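Local coordinates for secreted effector protein SifA (Salmonella typhimurium, PDB 3CXB) that is a secreted virulence effector that binds the host protein PLEKHM2 and is required for endosomal tubulation and formation of Salmonella-induced filaments in epithelial cells, at residues R151-E154 and I155-Y158; Y184-T187 and E188-G192; H193-G196 and W197-Q200. One frame throughout, in Å; residues are numbered along the deposited sequence.

How the contacts relate
All three contacts are local turns met in series along the chain: contact 1 joins two strands of the three-stranded antiparallel sheet, contact 2 carries helix 180-187 into the following loop, and contact 3 leads that loop into helix 197-220. Contact 1 is partly buried and lies nearest the centre of the chain, with S153 and Y158 buried and a bond between Y152 and D157; contacts 2 and 3 lie at the surface and rest on backbone bonds and apolar contacts. I155 of contact 1 packs on L185, Y186 and L189 of contact 2. Contacts 2 and 3 meet through E188 O and L194 N, 2.7 Å apart, a probable hydrogen bond.

Contact 1: residues R151-E154 and I155-Y158; sequences RYSE and IVDY
Y152 and D157 meet across the turn by a hydrogen bond from OH of Y152 to OD1 of D157, 2.9 Å long. The oxygen lies at the edge of the tyrosine ring, near its plane, but the hydroxyl reaches it from above the carboxylate plane, and the two planes stand 80° apart. Both side chains start with CG anti to the backbone N (chi1 178° for Y152), which brings the phenol along the turn to the acid. D157 OD1 also takes a salt bridge from K73 of helix 62-75, so two partners fix the carboxylate. On the other side of the hairpin, V156 turns CG2 between its own N and carbonyl carbon, where it lies 3.6 Å from S153 CB. S153 OG is held by E182, while Y158 OH bonds T66 OG1 and its ring meets F70 and H300. In the backbone, S153 O accepts from V156 N (3.2 Å) and Y158 N (3.2 Å), which arrive from opposite faces of its carbonyl plane. S153 N returns a bond to Y158 O at 3.0 Å. One water donates to E154 O and, weakly, to I155 O. S153 and Y158 thus form the hydrogen-bonded pair closing a beta hairpin with the four-residue loop E154-D157; D157, left-handed in its backbone, faces S153 together with Y158, a G1 beta bulge.

Contact 2: residues Y184-T187 and E188-G192; sequences YLYT and ELRKG
The C-terminal end of helix 180-187, where the last turn runs into the loop that leads to helix 197-220, is the setting of this contact. Its backbone bonds are poor: E188 N reaches back to Y184 O at 3.4 Å, and L189 N to Y186 O at 3.1 Å, both weak, with N-H...O angles near 132°. The first spans four residues and the second three. Side chains close round the same carbonyls. E188 has CG anti to its carbonyl carbon (chi1 -76°), which puts that methylene in contact with Y184 O, at 3.0 Å, before the chain bends at chi2 and carries the carboxylate off. Y186 and L189 lie side by side and point the same way, the leucine methyl CD1 in contact with ring atom CD1 of Y186 (3.3 Å); this is the apolar touch between the two segments. R190 starts with CG between its backbone N and carbonyl carbon and bends at chi2, so that the side chain folds back over the helix end. Its CD comes 3.3 Å from Y186 O, and that oxygen lies over one face of the guanidinium, with R190 NE, 3.5 Å from Y186 O, poorly aimed at it. The Y186 ring and the R190 guanidinium cross at 55°, so they do not stack. K191 adds its CB, 3.6 Å from T187 O. R190 and K191 also touch a crystal neighbour, which may influence their pose. Around this helix end, L185 and Y186 pack on I155 of the hairpin between strands 145-153 and 158-167, Y184 and L185 on helix 258-267, and E188 on L194 ahead of helix 197-220.

Contact 3: residues H193-G196 and W197-Q200; sequences HLDG and WKAQ
G196 O accepts the N-H of A199 at 2.9 Å, the shortest clear hydrogen bond between the two segments, with the donor standing well above the carbonyl plane. It belongs to the N-terminal first turn of helix 197-220, where the chain leaves the loop and coils. The next bond runs from K198 N to L194 O, 3.2 Å long. The N-H is somewhat bent (155°), but the donor lies almost on the line of the carbonyl. While K198 N bonds to this oxygen, the edge of the W197 indole merely lies beside it, L194 O being near the ring plane and 3.2 Å from CD1 of W197. The leucine side chain touches both the tryptophan and the lysine, from two different directions: L194 CG is 4.1 Å from W197 CD1 and 3.7 Å from K198 CE. K198 places CG anti to its carbonyl carbon (chi1 -68°) and runs on extended, which brings CE across CG and CD2 of L194. K198 NZ ends 4.5 Å from D195 OD1, beyond salt-bridge range, so at most a mild attraction between opposite charges can be expected there. W197 is buried; its ring meets H255 at a shallow angle and also packs on I258 and M261, joining the start of this helix to helix 258-267. L194 leans on E188 from the previous helix end. Q200 NE2 hydrogen-bonds T204 OG1, one turn further on, while the methyl CB of A199 rests 3.4 Å from G196 O.

Contact 1: residues R151-E154 and I155-Y158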
loop_
_atom_site.group_PDB
_atom_site.type_symbol
_atom_site.label_atom_id
_atom_site.label_comp_id
_atom_site.label_asym_id
_atom_site.label_seq_id
_atom_site.Cartn_x
_atom_site.Cartn_y
_atom_site.Cartn_z
ATOM N N ARG A 151 -0.435 -6.913 -9.917
ATOM C CA ARG A 151 -0.524 -8.376 -9.906
ATOM C C ARG A 151 0.286 -8.909 -8.718
ATOM O O ARG A 151 1.265 -8.296 -8.304
ATOM C CB ARG A 151 -0.003 -8.946 -11.228
ATOM C CG ARG A 151 1.470 -8.662 -11.499
ATOM C CD ARG A 151 1.934 -9.239 -12.846
ATOM N NE ARG A 151 1.428 -8.480 -13.992
ATOM C CZ ARG A 151 0.517 -8.921 -14.855
ATOM N NH1 ARG A 151 0.133 -8.149 -15.859
ATOM N NH2 ARG A 151 -0.008 -10.135 -14.718
ATOM N N TYR A 152 -0.142 -10.037 -8.164
ATOM C CA TYR A 152 0.511 -10.636 -7.006
ATOM C C TYR A 152 2.010 -10.845 -7.148
ATOM O O TYR A 152 2.476 -11.348 -8.167
ATOM C CB TYR A 152 -0.145 -11.974 -6.702
ATOM C CG TYR A 152 0.477 -12.716 -5.551
ATOM C CD1 TYR A 152 0.206 -12.350 -4.235
ATOM C CD2 TYR A 152 1.329 -13.787 -5.775
ATOM C CE1 TYR A 152 0.761 -13.032 -3.165
ATOM C CE2 TYR A 152 1.897 -14.477 -4.712
ATOM C CZ TYR A 152 1.605 -14.095 -3.405
ATOM O OH TYR A 152 2.149 -14.792 -2.351
ATOM N N SER A 153 2.763 -10.472 -6.121
ATOM C CA SER A 153 4.212 -10.648 -6.124
ATOM C C SER A 153 4.580 -11.430 -4.870
ATOM O O SER A 153 4.518 -10.891 -3.767
ATOM C CB SER A 153 4.901 -9.293 -6.101
ATOM O OG SER A 153 6.302 -9.438 -6.018
ATOM N N GLU A 154 4.972 -12.691 -5.031
ATOM C CA GLU A 154 5.295 -13.521 -3.872
ATOM C C GLU A 154 6.575 -13.145 -3.151
ATOM O O GLU A 154 6.835 -13.635 -2.058
ATOM C CB GLU A 154 5.339 -14.999 -4.255
ATOM C CG GLU A 154 6.676 -15.499 -4.768
ATOM C CD GLU A 154 6.683 -17.010 -4.943
ATOM O OE1 GLU A 154 6.038 -17.502 -5.901
ATOM O OE2 GLU A 154 7.323 -17.699 -4.115
ATOM N N ILE A 155 7.380 -12.284 -3.758
ATOM C CA ILE A 155 8.609 -11.845 -3.108
ATOM C C ILE A 155 8.247 -10.967 -1.923
ATOM O O ILE A 155 8.970 -10.912 -0.941
ATOM C CB ILE A 155 9.521 -11.060 -4.081
ATOM C CG1 ILE A 155 10.198 -12.048 -5.021
ATOM C CG2 ILE A 155 10.588 -10.279 -3.325
ATOM C CD1 ILE A 155 10.903 -13.183 -4.279
ATOM N N VAL A 156 7.119 -10.276 -2.031
ATOM C CA VAL A 156 6.618 -9.419 -0.968
ATOM C C VAL A 156 5.346 -10.042 -0.374
ATOM O O VAL A 156 4.838 -9.581 0.655
ATOM C CB VAL A 156 6.260 -8.042 -1.508
ATOM C CG1 VAL A 156 7.502 -7.266 -1.822
ATOM C CG2 VAL A 156 5.409 -8.197 -2.750
ATOM N N ASP A 157 4.866 -11.108 -1.019
ATOM C CA ASP A 157 3.638 -11.812 -0.637
ATOM C C ASP A 157 2.518 -10.786 -0.512
ATOM O O ASP A 157 1.863 -10.649 0.519
ATOM C CB ASP A 157 3.820 -12.560 0.665
ATOM C CG ASP A 157 2.604 -13.350 1.038
ATOM O OD1 ASP A 157 1.700 -13.503 0.187
ATOM O OD2 ASP A 157 2.546 -13.825 2.184
ATOM N N TYR A 158 2.305 -10.066 -1.602
ATOM C CA TYR A 158 1.305 -9.026 -1.641
ATOM C C TYR A 158 1.261 -8.532 -3.072
ATOM O O TYR A 158 2.244 -8.672 -3.802
ATOM C CB TYR A 158 1.756 -7.869 -0.764
ATOM C CG TYR A 158 0.634 -6.980 -0.302
ATOM C CD1 TYR A 158 -0.154 -7.340 0.793
ATOM C CD2 TYR A 158 0.385 -5.760 -0.923
ATOM C CE1 TYR A 158 -1.156 -6.505 1.268
ATOM C CE2 TYR A 158 -0.615 -4.910 -0.457
ATOM C CZ TYR A 158 -1.386 -5.289 0.645
ATOM O OH TYR A 158 -2.366 -4.448 1.146
HETATM O O HOH W 1 8.288 -13.410 0.113
#

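Contact 2: residues Y184-T187 and E188-G192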
loop_
_atom_site.group_PDB
_atom_site.type_symbol
_atom_site.label_atom_id
_atom_site.label_comp_id
_atom_site.label_asym_id
_atom_site.label_seq_id
_atom_site.Cartn_x
_atom_site.Cartn_y
_atom_site.Cartn_z
ATOM N N TYR A 184 14.293 -5.765 -9.328
ATOM C CA TYR A 184 15.264 -5.196 -8.398
ATOM C C TYR A 184 15.253 -5.945 -7.079
ATOM O O TYR A 184 16.233 -5.931 -6.349
ATOM C CB TYR A 184 14.952 -3.725 -8.140
ATOM C CG TYR A 184 15.245 -2.819 -9.312
ATOM C CD1 TYR A 184 16.551 -2.430 -9.609
ATOM C CD2 TYR A 184 14.222 -2.352 -10.132
ATOM C CE1 TYR A 184 16.831 -1.591 -10.698
ATOM C CE2 TYR A 184 14.489 -1.516 -11.222
ATOM C CZ TYR A 184 15.791 -1.137 -11.501
ATOM O OH TYR A 184 16.019 -0.293 -12.574
ATOM N N LEU A 185 14.138 -6.594 -6.773
ATOM C CA LEU A 185 14.019 -7.343 -5.530
ATOM C C LEU A 185 14.495 -8.776 -5.717
ATOM O O LEU A 185 14.985 -9.412 -4.780
ATOM C CB LEU A 185 12.568 -7.355 -5.042
ATOM C CG LEU A 185 11.940 -6.059 -4.526
ATOM C CD1 LEU A 185 11.796 -5.078 -5.659
ATOM C CD2 LEU A 185 10.583 -6.358 -3.934
ATOM N N TYR A 186 14.328 -9.290 -6.929
ATOM C CA TYR A 186 14.758 -10.644 -7.234
ATOM C C TYR A 186 16.270 -10.668 -7.407
ATOM O O TYR A 186 16.932 -11.656 -7.083
ATOM C CB TYR A 186 14.062 -11.145 -8.497
ATOM C CG TYR A 186 12.853 -11.997 -8.203
ATOM C CD1 TYR A 186 12.987 -13.211 -7.538
ATOM C CD2 TYR A 186 11.577 -11.605 -8.606
ATOM C CE1 TYR A 186 11.885 -14.020 -7.284
ATOM C CE2 TYR A 186 10.465 -12.407 -8.353
ATOM C CZ TYR A 186 10.628 -13.614 -7.692
ATOM O OH TYR A 186 9.541 -14.416 -7.430
ATOM N N THR A 187 16.814 -9.564 -7.908
ATOM C CA THR A 187 18.248 -9.448 -8.108
ATOM C C THR A 187 18.902 -9.288 -6.740
ATOM O O THR A 187 20.039 -9.708 -6.531
ATOM C CB THR A 187 18.585 -8.238 -9.004
ATOM O OG1 THR A 187 19.992 -8.213 -9.269
ATOM C CG2 THR A 187 18.176 -6.944 -8.332
ATOM N N GLU A 188 18.168 -8.689 -5.808
ATOM C CA GLU A 188 18.648 -8.482 -4.444
ATOM C C GLU A 188 18.317 -9.724 -3.627
ATOM O O GLU A 188 18.792 -9.891 -2.502
ATOM C CB GLU A 188 17.964 -7.262 -3.828
ATOM C CG GLU A 188 18.492 -5.926 -4.313
ATOM C CD GLU A 188 19.640 -5.423 -3.467
ATOM O OE1 GLU A 188 20.216 -4.365 -3.811
ATOM O OE2 GLU A 188 19.959 -6.087 -2.452
ATOM N N LEU A 189 17.489 -10.590 -4.205
ATOM C CA LEU A 189 17.092 -11.824 -3.543
ATOM C C LEU A 189 18.379 -12.599 -3.316
ATOM O O LEU A 189 18.676 -13.028 -2.203
ATOM C CB LEU A 189 16.148 -12.632 -4.435
ATOM C CG LEU A 189 15.323 -13.748 -3.782
ATOM C CD1 LEU A 189 14.527 -14.461 -4.864
ATOM C CD2 LEU A 189 16.212 -14.736 -3.046
ATOM N N ARG A 190 19.142 -12.775 -4.388
ATOM C CA ARG A 190 20.411 -13.471 -4.308
ATOM C C ARG A 190 21.498 -12.422 -4.490
ATOM O O ARG A 190 21.834 -12.039 -5.612
ATOM C CB ARG A 190 20.504 -14.553 -5.393
ATOM C CG ARG A 190 20.184 -14.093 -6.822
ATOM C CD ARG A 190 18.738 -14.395 -7.232
ATOM N NE ARG A 190 18.546 -14.279 -8.679
ATOM C CZ ARG A 190 17.422 -14.587 -9.325
ATOM N NH1 ARG A 190 16.366 -15.032 -8.661
ATOM N NH2 ARG A 190 17.356 -14.460 -10.644
ATOM N N LYS A 191 22.024 -11.948 -3.366
ATOM C CA LYS A 191 23.063 -10.922 -3.345
ATOM C C LYS A 191 23.367 -10.710 -1.866
ATOM O O LYS A 191 23.451 -11.677 -1.112
ATOM C CB LYS A 191 22.521 -9.633 -3.973
ATOM C CG LYS A 191 23.445 -8.427 -3.930
ATOM C CD LYS A 191 24.316 -8.321 -5.159
ATOM C CE LYS A 191 25.078 -7.005 -5.146
ATOM N NZ LYS A 191 25.886 -6.808 -6.379
ATOM N N GLY A 192 23.531 -9.457 -1.445
ATOM C CA GLY A 192 23.769 -9.194 -0.039
ATOM C C GLY A 192 22.447 -9.480 0.655
ATOM O O GLY A 192 22.108 -8.879 1.674
#

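Contact 3: residues H193-G196 and W197-Q200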
loop_
_atom_site.group_PDB
_atom_site.type_symbol
_atom_site.label_atom_id
_atom_site.label_comp_id
_atom_site.label_asym_id
_atom_site.label_seq_id
_atom_site.Cartn_x
_atom_site.Cartn_y
_atom_site.Cartn_z
ATOM N N HIS A 193 21.706 -10.417 0.067
ATOM C CA HIS A 193 20.395 -10.850 0.529
ATOM C C HIS A 193 19.533 -9.692 0.998
ATOM O O HIS A 193 19.678 -9.193 2.113
ATOM C CB HIS A 193 20.525 -11.901 1.630
ATOM C CG HIS A 193 19.597 -13.061 1.450
ATOM N ND1 HIS A 193 18.225 -12.926 1.470
ATOM C CD2 HIS A 193 19.842 -14.370 1.212
ATOM C CE1 HIS A 193 17.665 -14.103 1.252
ATOM N NE2 HIS A 193 18.625 -14.997 1.093
ATOM N N LEU A 194 18.630 -9.280 0.115
ATOM C CA LEU A 194 17.713 -8.174 0.352
ATOM C C LEU A 194 17.288 -7.946 1.803
ATOM O O LEU A 194 17.080 -6.806 2.214
ATOM C CB LEU A 194 16.470 -8.350 -0.531
ATOM C CG LEU A 194 15.090 -8.501 0.114
ATOM C CD1 LEU A 194 14.044 -8.397 -0.971
ATOM C CD2 LEU A 194 14.968 -9.828 0.846
ATOM N N ASP A 195 17.160 -9.021 2.574
ATOM C CA ASP A 195 16.746 -8.912 3.970
ATOM C C ASP A 195 17.415 -7.732 4.660
ATOM O O ASP A 195 16.885 -7.177 5.621
ATOM C CB ASP A 195 17.076 -10.204 4.722
ATOM C CG ASP A 195 16.340 -11.412 4.163
ATOM O OD1 ASP A 195 15.088 -11.389 4.148
ATOM O OD2 ASP A 195 17.010 -12.382 3.739
ATOM N N GLY A 196 18.583 -7.349 4.160
ATOM C CA GLY A 196 19.304 -6.238 4.747
ATOM C C GLY A 196 18.843 -4.897 4.216
ATOM O O GLY A 196 18.635 -3.960 4.985
ATOM N N TRP A 197 18.683 -4.802 2.900
ATOM C CA TRP A 197 18.245 -3.560 2.270
ATOM C C TRP A 197 16.915 -3.056 2.857
ATOM O O TRP A 197 16.654 -1.850 2.888
ATOM C CB TRP A 197 18.123 -3.768 0.749
ATOM C CG TRP A 197 16.737 -3.640 0.244
ATOM C CD1 TRP A 197 15.668 -4.432 0.566
ATOM C CD2 TRP A 197 16.231 -2.616 -0.611
ATOM N NE1 TRP A 197 14.525 -3.956 -0.028
ATOM C CE2 TRP A 197 14.842 -2.843 -0.759
ATOM C CE3 TRP A 197 16.815 -1.527 -1.265
ATOM C CZ2 TRP A 197 14.026 -2.017 -1.534
ATOM C CZ3 TRP A 197 16.003 -0.705 -2.039
ATOM C CH2 TRP A 197 14.620 -0.957 -2.165
ATOM N N LYS A 198 16.084 -3.988 3.316
ATOM C CA LYS A 198 14.789 -3.653 3.896
ATOM C C LYS A 198 14.936 -2.794 5.136
ATOM O O LYS A 198 14.107 -1.930 5.405
ATOM C CB LYS A 198 14.022 -4.922 4.263
ATOM C CG LYS A 198 13.582 -5.747 3.076
ATOM C CD LYS A 198 12.702 -6.877 3.549
ATOM C CE LYS A 198 12.325 -7.805 2.424
ATOM N NZ LYS A 198 11.523 -8.959 2.939
ATOM N N ALA A 199 15.991 -3.041 5.900
ATOM C CA ALA A 199 16.228 -2.281 7.113
ATOM C C ALA A 199 16.674 -0.872 6.750
ATOM O O ALA A 199 16.387 0.090 7.464
ATOM C CB ALA A 199 17.286 -2.975 7.956
ATOM N N GLN A 200 17.361 -0.760 5.622
ATOM C CA GLN A 200 17.857 0.526 5.157
ATOM C C GLN A 200 16.715 1.362 4.604
ATOM O O GLN A 200 16.389 2.421 5.142
ATOM C CB GLN A 200 18.915 0.315 4.067
ATOM C CG GLN A 200 19.557 1.601 3.556
ATOM C CD GLN A 200 20.275 2.385 4.652
ATOM O OE1 GLN A 200 21.182 1.871 5.310
ATOM N NE2 GLN A 200 19.870 3.636 4.850
#